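Local coordinates for protein oligogalacturonate lyase (Yersinia enterocolitica subsp. enterocolitica, PDB 3PE7) that catalyses the beta-elimination of oligogalacturonates in the cytoplasm and binds manganese in its seven-bladed beta-propeller, at residues K157-E160 / F161-K165; A336-D339 / T340-V344; V131-D135 / C136-V140; V214-R217 / M218-I221. All coordinates share one frame; numbering follows the deposited sequence.

All four contacts are local and lie in different parts of one seven-bladed propeller. Interaction 1 is a surface contact on helix 155-161, where an imidazole meets a phenyl ring and a carboxylate. The other three are partly buried. Interaction 2 lies where a blade strand runs out into a loop, interaction 4 where a loop runs into a strand, and each turns on a tryptophan. The side chain of Trp342 lies about 6 Å from the manganese, while interaction 4 uses its indole to hold a loop carbonyl. Interaction 3 is a hairpin gripped by an asparagine, away from the annotated sites. Interactions 1 and 4 touch, Tyr162 OH lying 3.9 Å from Val214 CA. Interactions 2 and 3 lie on opposite sides of the chain's centre.

Interaction 1: K157-E160 / F161-K165; sequences KFHE and FYFTK
Phe161 N bonds to Lys157 O at 2.9 Å, a helical i to i+4 backbone bond, and two residues on, Phe163 N reaches Glu160 O at 3.2 Å, a tighter i to i+3 bond, from well above the carbonyl plane. These bonds carry helix 155-161 into the loop that leads to strand 168-174. Among the side chains, His159 meets Phe163. The nearest atoms are His159 CE1 and Phe163 CE2, 3.5 Å apart. The two rings are oblique, with their planes at 54°, and His159 CE1 lies at the edge of the Phe163 ring. His159 CG is anti to the backbone N (chi1 -177°), which brings the imidazole to Phe163. One face of the Phe163 ring is met by its own neighbour: Tyr162 CD1 sits over the centre, 3.7 Å above the plane. Next to CE1 in the same imidazole, His159 ND1 donates to Glu160 OE2 at 3.2 Å. That oxygen lies in the imidazole plane but is met from above the carboxylate plane, and it also pairs with Lys156. Further on, Thr164 OG1 donates to Phe161 O at 2.6 Å in the carbonyl plane. Phe161 O takes a second bond from Thr164 N. His159 is therefore held by a carboxylate at ND1 and by an aromatic edge at CE1, which should limit rotation of the imidazole on this surface.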
loop_
_atom_site.group_PDB
_atom_site.type_symbol
_atom_site.label_atom_id
_atom_site.label_comp_id
_atom_site.label_asym_id
_atom_site.label_seq_id
_atom_site.Cartn_x
_atom_site.Cartn_y
_atom_site.Cartn_z
ATOM N N LYS A 157 -21.192 0.854 5.284
ATOM C CA LYS A 157 -20.848 -0.298 6.111
ATOM C C LYS A 157 -19.546 -0.013 6.867
ATOM O O LYS A 157 -19.446 -0.300 8.057
ATOM C CB LYS A 157 -20.687 -1.563 5.256
ATOM C CG LYS A 157 -22.003 -2.135 4.705
ATOM C CD LYS A 157 -21.714 -3.124 3.585
ATOM C CE LYS A 157 -22.983 -3.810 3.078
ATOM N NZ LYS A 157 -23.939 -2.869 2.423
ATOM N N PHE A 158 -18.573 0.559 6.163
ATOM C CA PHE A 158 -17.260 0.894 6.734
ATOM C C PHE A 158 -17.412 1.895 7.876
ATOM O O PHE A 158 -16.782 1.743 8.928
ATOM C CB PHE A 158 -16.332 1.440 5.634
ATOM C CG PHE A 158 -14.852 1.434 5.996
ATOM C CD1 PHE A 158 -14.029 0.358 5.642
ATOM C CD2 PHE A 158 -14.287 2.521 6.652
ATOM C CE1 PHE A 158 -12.667 0.355 5.967
ATOM C CE2 PHE A 158 -12.927 2.534 6.987
ATOM C CZ PHE A 158 -12.114 1.459 6.639
ATOM N N HIS A 159 -18.281 2.895 7.687
ATOM C CA HIS A 159 -18.564 3.886 8.726
ATOM C C HIS A 159 -19.208 3.276 9.970
ATOM O O HIS A 159 -18.712 3.461 11.092
ATOM C CB HIS A 159 -19.437 5.023 8.164
ATOM C CG HIS A 159 -19.708 6.121 9.147
ATOM N ND1 HIS A 159 -20.815 6.127 9.966
ATOM C CD2 HIS A 159 -19.007 7.236 9.452
ATOM C CE1 HIS A 159 -20.795 7.211 10.723
ATOM N NE2 HIS A 159 -19.703 7.895 10.438
ATOM N N GLU A 160 -20.290 2.524 9.769
ATOM C CA GLU A 160 -21.062 1.927 10.864
ATOM C C GLU A 160 -20.304 0.851 11.630
ATOM O O GLU A 160 -20.558 0.626 12.822
ATOM C CB GLU A 160 -22.385 1.339 10.340
ATOM C CG GLU A 160 -23.372 2.399 9.792
ATOM C CD GLU A 160 -23.733 3.465 10.810
ATOM O OE1 GLU A 160 -24.130 3.111 11.942
ATOM O OE2 GLU A 160 -23.633 4.665 10.467
ATOM N N PHE A 161 -19.379 0.180 10.943
ATOM C CA PHE A 161 -18.632 -0.921 11.546
ATOM C C PHE A 161 -17.852 -0.464 12.784
ATOM O O PHE A 161 -17.741 -1.203 13.768
ATOM C CB PHE A 161 -17.675 -1.518 10.517
ATOM C CG PHE A 161 -17.024 -2.782 10.969
ATOM C CD1 PHE A 161 -17.789 -3.914 11.270
ATOM C CD2 PHE A 161 -15.642 -2.854 11.100
ATOM C CE1 PHE A 161 -17.173 -5.094 11.694
ATOM C CE2 PHE A 161 -15.027 -4.040 11.514
ATOM C CZ PHE A 161 -15.794 -5.155 11.814
ATOM N N TYR A 162 -17.320 0.747 12.708
ATOM C CA TYR A 162 -16.533 1.333 13.799
ATOM C C TYR A 162 -17.279 1.311 15.147
ATOM O O TYR A 162 -16.696 0.996 16.183
ATOM C CB TYR A 162 -16.138 2.765 13.429
ATOM C CG TYR A 162 -15.642 3.613 14.590
ATOM C CD1 TYR A 162 -16.453 4.609 15.153
ATOM C CD2 TYR A 162 -14.367 3.427 15.114
ATOM C CE1 TYR A 162 -16.001 5.390 16.218
ATOM C CE2 TYR A 162 -13.906 4.197 16.185
ATOM C CZ TYR A 162 -14.725 5.178 16.730
ATOM O OH TYR A 162 -14.268 5.952 17.775
ATOM N N PHE A 163 -18.573 1.607 15.111
ATOM C CA PHE A 163 -19.365 1.725 16.336
ATOM C C PHE A 163 -19.705 0.384 16.982
ATOM O O PHE A 163 -20.134 0.351 18.146
ATOM C CB PHE A 163 -20.645 2.515 16.050
ATOM C CG PHE A 163 -20.395 3.889 15.507
ATOM C CD1 PHE A 163 -20.189 4.964 16.368
ATOM C CD2 PHE A 163 -20.355 4.112 14.133
ATOM C CE1 PHE A 163 -19.959 6.248 15.860
ATOM C CE2 PHE A 163 -20.121 5.402 13.612
ATOM C CZ PHE A 163 -19.926 6.464 14.479
ATOM N N THR A 164 -19.501 -0.711 16.248
ATOM C CA THR A 164 -19.785 -2.054 16.757
ATOM C C THR A 164 -18.724 -2.587 17.716
ATOM O O THR A 164 -18.931 -3.613 18.343
ATOM C CB THR A 164 -19.984 -3.088 15.623
ATOM O OG1 THR A 164 -18.757 -3.271 14.914
ATOM C CG2 THR A 164 -21.092 -2.658 14.655
ATOM N N LYS A 165 -17.591 -1.887 17.821
ATOM C CA LYS A 165 -16.484 -2.318 18.692
ATOM C C LYS A 165 -16.108 -3.781 18.476
ATOM O O LYS A 165 -16.179 -4.602 19.410
ATOM C CB LYS A 165 -16.807 -2.060 20.175
ATOM C CG LYS A 165 -16.795 -0.598 20.563
ATOM C CD LYS A 165 -17.015 -0.424 22.060
ATOM C CE LYS A 165 -17.570 0.946 22.372
ATOM N NZ LYS A 165 -16.523 2.011 22.441
#

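Interaction 2: A336-D339 / T340-V344; sequences ARHD and TSWKV
His338 and Thr340 meet where strand 331-337 runs out into a loop, and the imidazole of His338 spans the contact. Its CB points toward residues 340-344. CG lies between the backbone N and the carbonyl carbon (chi1 66°), which lays the ring against the chain that follows. CD2 makes the close approach. It lies 3.0 Å from Thr340 N, which sits in the imidazole plane at the ring edge, and 3.6 Å from Thr340 CG2. At the far end His338 NE2 stays near the same methyl and comes 3.9 Å from Trp342 CZ2. The two rings are oblique and their planes are 83° apart. A water accepts a bond from Trp342 NE1 at 2.8 Å and makes a weak, long contact with His338 NE2. Thr340 CG2 also lies over one face of the Trp342 indole, 3.4 Å above the plane, so this methyl touches both rings. Thr340 OG1 turns elsewhere and bonds to Thr352 O. Beside the histidine, Arg337 grips Asp339 side-on through NE and NH2. NE reaches OD2 of Asp339 at 2.8 Å, in the guanidinium plane. Ser341 OG accepts from Lys343 N, an ST turn. The indole of Trp342 lies edge-to-face with His353, a manganese ligand. Trp342 thus sits in what is probably the second shell of the manganese site, on a loop that leaves an outermost strand of a beta-propeller blade.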
loop_
_atom_site.group_PDB
_atom_site.type_symbol
_atom_site.label_atom_id
_atom_site.label_comp_id
_atom_site.label_asym_id
_atom_site.label_seq_id
_atom_site.Cartn_x
_atom_site.Cartn_y
_atom_site.Cartn_z
ATOM N N ALA A 336 3.264 15.055 -13.198
ATOM C CA ALA A 336 2.455 14.446 -14.259
ATOM C C ALA A 336 1.019 14.316 -13.790
ATOM O O ALA A 336 0.721 14.519 -12.621
ATOM C CB ALA A 336 3.008 13.087 -14.643
ATOM N N ARG A 337 0.136 13.993 -14.724
ATOM C CA ARG A 337 -1.260 13.733 -14.414
ATOM C C ARG A 337 -1.439 12.246 -14.173
ATOM O O ARG A 337 -0.940 11.423 -14.943
ATOM C CB ARG A 337 -2.140 14.132 -15.606
ATOM C CG ARG A 337 -1.978 15.596 -16.056
ATOM C CD ARG A 337 -2.742 15.847 -17.382
ATOM N NE ARG A 337 -4.196 15.779 -17.177
ATOM C CZ ARG A 337 -4.955 16.799 -16.795
ATOM N NH1 ARG A 337 -4.426 18.015 -16.621
ATOM N NH2 ARG A 337 -6.247 16.609 -16.595
ATOM N N HIS A 338 -2.163 11.886 -13.114
ATOM C CA HIS A 338 -2.677 10.513 -13.041
ATOM C C HIS A 338 -3.999 10.370 -13.822
ATOM O O HIS A 338 -4.240 9.331 -14.468
ATOM C CB HIS A 338 -2.786 10.012 -11.579
ATOM C CG HIS A 338 -3.805 10.730 -10.745
ATOM N ND1 HIS A 338 -3.469 11.533 -9.679
ATOM C CD2 HIS A 338 -5.156 10.720 -10.795
ATOM C CE1 HIS A 338 -4.571 12.024 -9.133
ATOM N NE2 HIS A 338 -5.611 11.538 -9.794
ATOM N N ASP A 339 -4.840 11.408 -13.785
ATOM C CA ASP A 339 -6.139 11.400 -14.506
ATOM C C ASP A 339 -7.059 10.212 -14.180
ATOM O O ASP A 339 -7.888 9.813 -15.015
ATOM C CB ASP A 339 -5.927 11.470 -16.033
ATOM C CG ASP A 339 -5.835 12.884 -16.559
ATOM O OD1 ASP A 339 -6.549 13.779 -16.038
ATOM O OD2 ASP A 339 -5.054 13.090 -17.515
ATOM N N THR A 340 -6.939 9.642 -12.986
ATOM C CA THR A 340 -7.849 8.549 -12.622
ATOM C C THR A 340 -9.265 9.064 -12.389
ATOM O O THR A 340 -9.451 10.217 -11.990
ATOM C CB THR A 340 -7.340 7.694 -11.433
ATOM O OG1 THR A 340 -7.965 6.415 -11.508
ATOM C CG2 THR A 340 -7.676 8.320 -10.086
ATOM N N SER A 341 -10.243 8.203 -12.646
ATOM C CA SER A 341 -11.664 8.534 -12.454
ATOM C C SER A 341 -12.117 8.269 -11.026
ATOM O O SER A 341 -13.173 8.769 -10.602
ATOM C CB SER A 341 -12.541 7.703 -13.406
ATOM O OG SER A 341 -12.639 6.366 -12.929
ATOM N N TRP A 342 -11.328 7.452 -10.315
ATOM C CA TRP A 342 -11.670 6.941 -8.981
ATOM C C TRP A 342 -12.865 5.982 -8.957
ATOM O O TRP A 342 -13.364 5.623 -7.872
ATOM C CB TRP A 342 -11.892 8.097 -7.997
ATOM C CG TRP A 342 -10.715 9.028 -7.896
ATOM C CD1 TRP A 342 -10.559 10.231 -8.541
ATOM C CD2 TRP A 342 -9.543 8.854 -7.084
ATOM N NE1 TRP A 342 -9.365 10.809 -8.196
ATOM C CE2 TRP A 342 -8.723 9.992 -7.292
ATOM C CE3 TRP A 342 -9.099 7.846 -6.213
ATOM C CZ2 TRP A 342 -7.478 10.144 -6.671
ATOM C CZ3 TRP A 342 -7.856 8.008 -5.586
ATOM C CH2 TRP A 342 -7.065 9.143 -5.828
ATOM N N LYS A 343 -13.306 5.539 -10.141
ATOM C CA LYS A 343 -14.507 4.705 -10.231
ATOM C C LYS A 343 -14.214 3.312 -9.706
ATOM O O LYS A 343 -13.058 2.858 -9.669
ATOM C CB LYS A 343 -15.008 4.611 -11.687
ATOM C CG LYS A 343 -15.740 5.871 -12.149
ATOM C CD LYS A 343 -16.016 5.852 -13.650
ATOM C CE LYS A 343 -16.721 7.136 -14.073
ATOM N NZ LYS A 343 -17.022 7.182 -15.542
ATOM N N VAL A 344 -15.280 2.622 -9.308
ATOM C CA VAL A 344 -15.187 1.234 -8.900
ATOM C C VAL A 344 -15.183 0.329 -10.136
ATOM O O VAL A 344 -15.999 0.510 -11.055
ATOM C CB VAL A 344 -16.374 0.888 -7.972
ATOM C CG1 VAL A 344 -16.419 -0.617 -7.649
ATOM C CG2 VAL A 344 -16.305 1.739 -6.702
HETATM O O HOH W 1 -8.525 13.297 -9.200
#

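Interaction 3: V131-D135 / C136-V140; sequences VANSD and CTKLV
Val131 and Val140 form an antiparallel hydrogen-bonded pair near the turn end of the hairpin of strands 124-132 and 138-145. Val131 N donates to Val140 O at 2.9 Å, and Val131 O accepts from Val140 N in return. Ala132 comes next, in a non-hydrogen-bonded pair with Leu139. Its CB touches Leu139 CD2 at 3.7 Å, and Phe87 covers this face of the hairpin. Asn133 makes the side-chain hydrogen bonds of the contact. Its backbone N bonds to Lys138 O at 3.1 Å. With chi1 at 66° the side chain folds back over its own backbone, and the amide reaches across the loop. OD1 accepts two backbone bonds. Thr137 N comes to Asn133 OD1 in the amide carbonyl plane, on a lone pair, at 2.8 Å. Lys138 N reaches Asn133 OD1 at 3.0 Å from above that plane. The other end of the amide gives a nearly straight bond (166°) from Asn133 ND2 to Thr137 OG1 at 3.0 Å. Asp200 also accepts from ND2. Ser134 is the second residue of the turn, and its hydroxyl bonds to Tyr198 N, outside the hairpin. Asp135 follows with its CB 4.1 Å from Thr137 OG1. The type I turn runs from Asn133 to Cys136 and is closed by Cys136 N on Asn133 O. Lys138 NZ pairs with Glu223 and Asp200, so Asp200 links the lysine to the asparagine amide. With both amide ends used, Asn133 should be fixed in its rotation, and its OD1 satisfies the N-H groups of Thr137 and Lys138, just after the turn.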
loop_
_atom_site.group_PDB
_atom_site.type_symbol
_atom_site.label_atom_id
_atom_site.label_comp_id
_atom_site.label_asym_id
_atom_site.label_seq_id
_atom_site.Cartn_x
_atom_site.Cartn_y
_atom_site.Cartn_z
ATOM N N VAL A 131 1.832 -7.734 6.652
ATOM C CA VAL A 131 3.071 -6.995 6.324
ATOM C C VAL A 131 4.263 -7.689 6.970
ATOM O O VAL A 131 4.213 -8.029 8.146
ATOM C CB VAL A 131 2.988 -5.516 6.812
ATOM C CG1 VAL A 131 4.363 -4.810 6.732
ATOM C CG2 VAL A 131 1.949 -4.762 5.999
ATOM N N ALA A 132 5.325 -7.895 6.192
ATOM C CA ALA A 132 6.498 -8.611 6.704
ATOM C C ALA A 132 7.472 -7.689 7.411
ATOM O O ALA A 132 7.483 -6.477 7.197
ATOM C CB ALA A 132 7.205 -9.355 5.574
ATOM N N ASN A 133 8.296 -8.284 8.270
ATOM C CA ASN A 133 9.483 -7.605 8.772
ATOM C C ASN A 133 10.558 -7.509 7.672
ATOM O O ASN A 133 10.442 -8.133 6.619
ATOM C CB ASN A 133 10.001 -8.330 10.028
ATOM C CG ASN A 133 10.522 -9.739 9.736
ATOM O OD1 ASN A 133 10.162 -10.361 8.748
ATOM N ND2 ASN A 133 11.393 -10.234 10.608
ATOM N N SER A 134 11.592 -6.703 7.896
ATOM C CA SER A 134 12.599 -6.493 6.856
ATOM C C SER A 134 13.305 -7.784 6.449
ATOM O O SER A 134 13.618 -7.984 5.272
ATOM C CB SER A 134 13.616 -5.449 7.309
ATOM O OG SER A 134 13.002 -4.178 7.436
ATOM N N ASP A 135 13.535 -8.662 7.434
ATOM C CA ASP A 135 14.164 -9.955 7.199
ATOM C C ASP A 135 13.278 -10.970 6.452
ATOM O O ASP A 135 13.765 -12.000 5.968
ATOM C CB ASP A 135 14.671 -10.542 8.524
ATOM C CG ASP A 135 15.928 -9.840 9.032
ATOM O OD1 ASP A 135 16.648 -9.228 8.215
ATOM O OD2 ASP A 135 16.197 -9.914 10.248
ATOM N N CYS A 136 11.984 -10.661 6.368
ATOM C CA CYS A 136 10.960 -11.532 5.766
ATOM C C CYS A 136 10.959 -12.906 6.450
ATOM O O CYS A 136 11.038 -13.948 5.789
ATOM C CB CYS A 136 11.122 -11.623 4.242
ATOM S SG CYS A 136 9.599 -12.107 3.387
ATOM N N THR A 137 10.891 -12.871 7.782
ATOM C CA THR A 137 10.791 -14.081 8.595
ATOM C C THR A 137 9.518 -14.115 9.430
ATOM O O THR A 137 9.154 -15.178 9.973
ATOM C CB THR A 137 12.022 -14.247 9.535
ATOM O OG1 THR A 137 12.138 -13.105 10.407
ATOM C CG2 THR A 137 13.293 -14.453 8.738
ATOM N N LYS A 138 8.845 -12.961 9.528
ATOM C CA LYS A 138 7.626 -12.784 10.335
ATOM C C LYS A 138 6.642 -11.856 9.613
ATOM O O LYS A 138 7.059 -11.024 8.819
ATOM C CB LYS A 138 7.940 -12.182 11.708
ATOM C CG LYS A 138 8.696 -13.128 12.663
ATOM C CD LYS A 138 9.118 -12.417 13.928
ATOM C CE LYS A 138 10.355 -11.581 13.671
ATOM N NZ LYS A 138 10.957 -11.024 14.930
ATOM N N LEU A 139 5.350 -12.020 9.903
ATOM C CA LEU A 139 4.293 -11.141 9.381
ATOM C C LEU A 139 3.447 -10.612 10.516
ATOM O O LEU A 139 3.265 -11.297 11.528
ATOM C CB LEU A 139 3.347 -11.924 8.471
ATOM C CG LEU A 139 3.782 -12.595 7.184
ATOM C CD1 LEU A 139 2.549 -13.288 6.615
ATOM C CD2 LEU A 139 4.334 -11.594 6.184
ATOM N N VAL A 140 2.945 -9.387 10.361
ATOM C CA VAL A 140 1.868 -8.896 11.221
ATOM C C VAL A 140 0.596 -8.676 10.395
ATOM O O VAL A 140 0.660 -8.321 9.215
ATOM C CB VAL A 140 2.220 -7.624 12.032
ATOM C CG1 VAL A 140 3.131 -7.989 13.216
ATOM C CG2 VAL A 140 2.868 -6.538 11.159
#

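Interaction 4: V214-R217 / M218-I221; sequences VDAR and MWLI
Trp219 turns the edge of its indole to the loop before it, and Ala216 O lies at that edge, near the ring plane. Outside the two segments, the indole is stacked with His207, and Phe205 meets it with planes at about 25°. Both belong to strand 202-207, the neighbour of strand 218-222 in one blade of the seven-bladed beta-propeller. The contact joins the first residues of this blade strand to the loop that leads into it. Trp219 NE1 donates to Ala216 O at 2.9 Å, from well above the carbonyl plane. The indole is brought there with CG beside the backbone N (chi1 -64°). Ala216 CB adds an apolar touch, 4.0 Å from Trp219 CZ2. Asp215 OD1 also comes up to CZ2 of Trp219, at 3.7 Å. The carboxylate and indole planes are 31° apart. Asp215 OD2 has His207 ND1 as a partner, and Ala216 N gives it a weak bond. Arg217 leads away from the indole to Glu243 and Glu208, and Met218 packs on Leu252 and Tyr254 of strand 252-258. At the indole edge, beside NE1, Trp219 CD1 lies 3.4 Å from Arg217 O.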
loop_
_atom_site.group_PDB
_atom_site.type_symbol
_atom_site.label_atom_id
_atom_site.label_comp_id
_atom_site.label_asym_id
_atom_site.label_seq_id
_atom_site.Cartn_x
_atom_site.Cartn_y
_atom_site.Cartn_z
ATOM N N VAL A 214 -12.146 8.901 15.932
ATOM C CA VAL A 214 -11.210 8.037 16.647
ATOM C C VAL A 214 -10.477 8.824 17.739
ATOM O O VAL A 214 -10.106 9.984 17.531
ATOM C CB VAL A 214 -10.220 7.298 15.695
ATOM C CG1 VAL A 214 -10.979 6.337 14.789
ATOM C CG2 VAL A 214 -9.384 8.278 14.850
ATOM N N ASP A 215 -10.307 8.191 18.899
ATOM C CA ASP A 215 -9.518 8.744 20.005
ATOM C C ASP A 215 -8.124 9.202 19.535
ATOM O O ASP A 215 -7.705 10.340 19.775
ATOM C CB ASP A 215 -9.437 7.747 21.192
ATOM C CG ASP A 215 -8.770 6.387 20.830
ATOM O OD1 ASP A 215 -8.306 5.702 21.775
ATOM O OD2 ASP A 215 -8.699 5.978 19.646
ATOM N N ALA A 216 -7.432 8.312 18.839
ATOM C CA ALA A 216 -6.148 8.617 18.223
ATOM C C ALA A 216 -5.933 7.612 17.121
ATOM O O ALA A 216 -6.199 6.416 17.286
ATOM C CB ALA A 216 -5.010 8.548 19.245
ATOM N N ARG A 217 -5.468 8.107 15.982
ATOM C CA ARG A 217 -5.258 7.275 14.829
ATOM C C ARG A 217 -4.101 6.307 15.045
ATOM O O ARG A 217 -4.260 5.115 14.888
ATOM C CB ARG A 217 -4.955 8.152 13.621
ATOM C CG ARG A 217 -5.644 7.738 12.381
ATOM C CD ARG A 217 -5.006 6.607 11.642
ATOM N NE ARG A 217 -6.087 5.872 11.037
ATOM C CZ ARG A 217 -6.024 5.104 9.955
ATOM N NH1 ARG A 217 -4.891 4.916 9.294
ATOM N NH2 ARG A 217 -7.129 4.510 9.548
ATOM N N MET A 218 -2.938 6.837 15.416
ATOM C CA MET A 218 -1.679 6.114 15.265
ATOM C C MET A 218 -1.120 5.633 16.602
ATOM O O MET A 218 -1.025 6.398 17.561
ATOM C CB MET A 218 -0.631 7.002 14.579
ATOM C CG MET A 218 -0.975 7.445 13.158
ATOM S SD MET A 218 0.099 8.825 12.640
ATOM C CE MET A 218 1.614 8.001 12.289
ATOM N N TRP A 219 -0.735 4.362 16.619
ATOM C CA TRP A 219 -0.216 3.697 17.813
ATOM C C TRP A 219 1.047 2.913 17.504
ATOM O O TRP A 219 1.293 2.514 16.360
ATOM C CB TRP A 219 -1.280 2.741 18.379
ATOM C CG TRP A 219 -2.490 3.497 18.837
ATOM C CD1 TRP A 219 -3.470 4.022 18.042
ATOM C CD2 TRP A 219 -2.824 3.864 20.184
ATOM N NE1 TRP A 219 -4.401 4.669 18.809
ATOM C CE2 TRP A 219 -4.032 4.588 20.126
ATOM C CE3 TRP A 219 -2.227 3.630 21.440
ATOM C CZ2 TRP A 219 -4.662 5.103 21.273
ATOM C CZ3 TRP A 219 -2.864 4.142 22.593
ATOM C CH2 TRP A 219 -4.067 4.865 22.488
ATOM N N LEU A 220 1.877 2.740 18.522
ATOM C CA LEU A 220 2.995 1.826 18.450
ATOM C C LEU A 220 2.830 0.804 19.569
ATOM O O LEU A 220 2.228 1.089 20.609
ATOM C CB LEU A 220 4.325 2.559 18.642
ATOM C CG LEU A 220 4.744 3.642 17.659
ATOM C CD1 LEU A 220 6.081 4.201 18.137
ATOM C CD2 LEU A 220 4.915 3.044 16.264
ATOM N N ILE A 221 3.368 -0.386 19.349
ATOM C CA ILE A 221 3.454 -1.388 20.414
ATOM C C ILE A 221 4.728 -2.188 20.205
ATOM O O ILE A 221 5.213 -2.329 19.066
ATOM C CB ILE A 221 2.188 -2.308 20.439
ATOM C CG1 ILE A 221 2.077 -3.095 21.754
ATOM C CG2 ILE A 221 2.133 -3.222 19.201
ATOM C CD1 ILE A 221 0.688 -3.723 21.958
#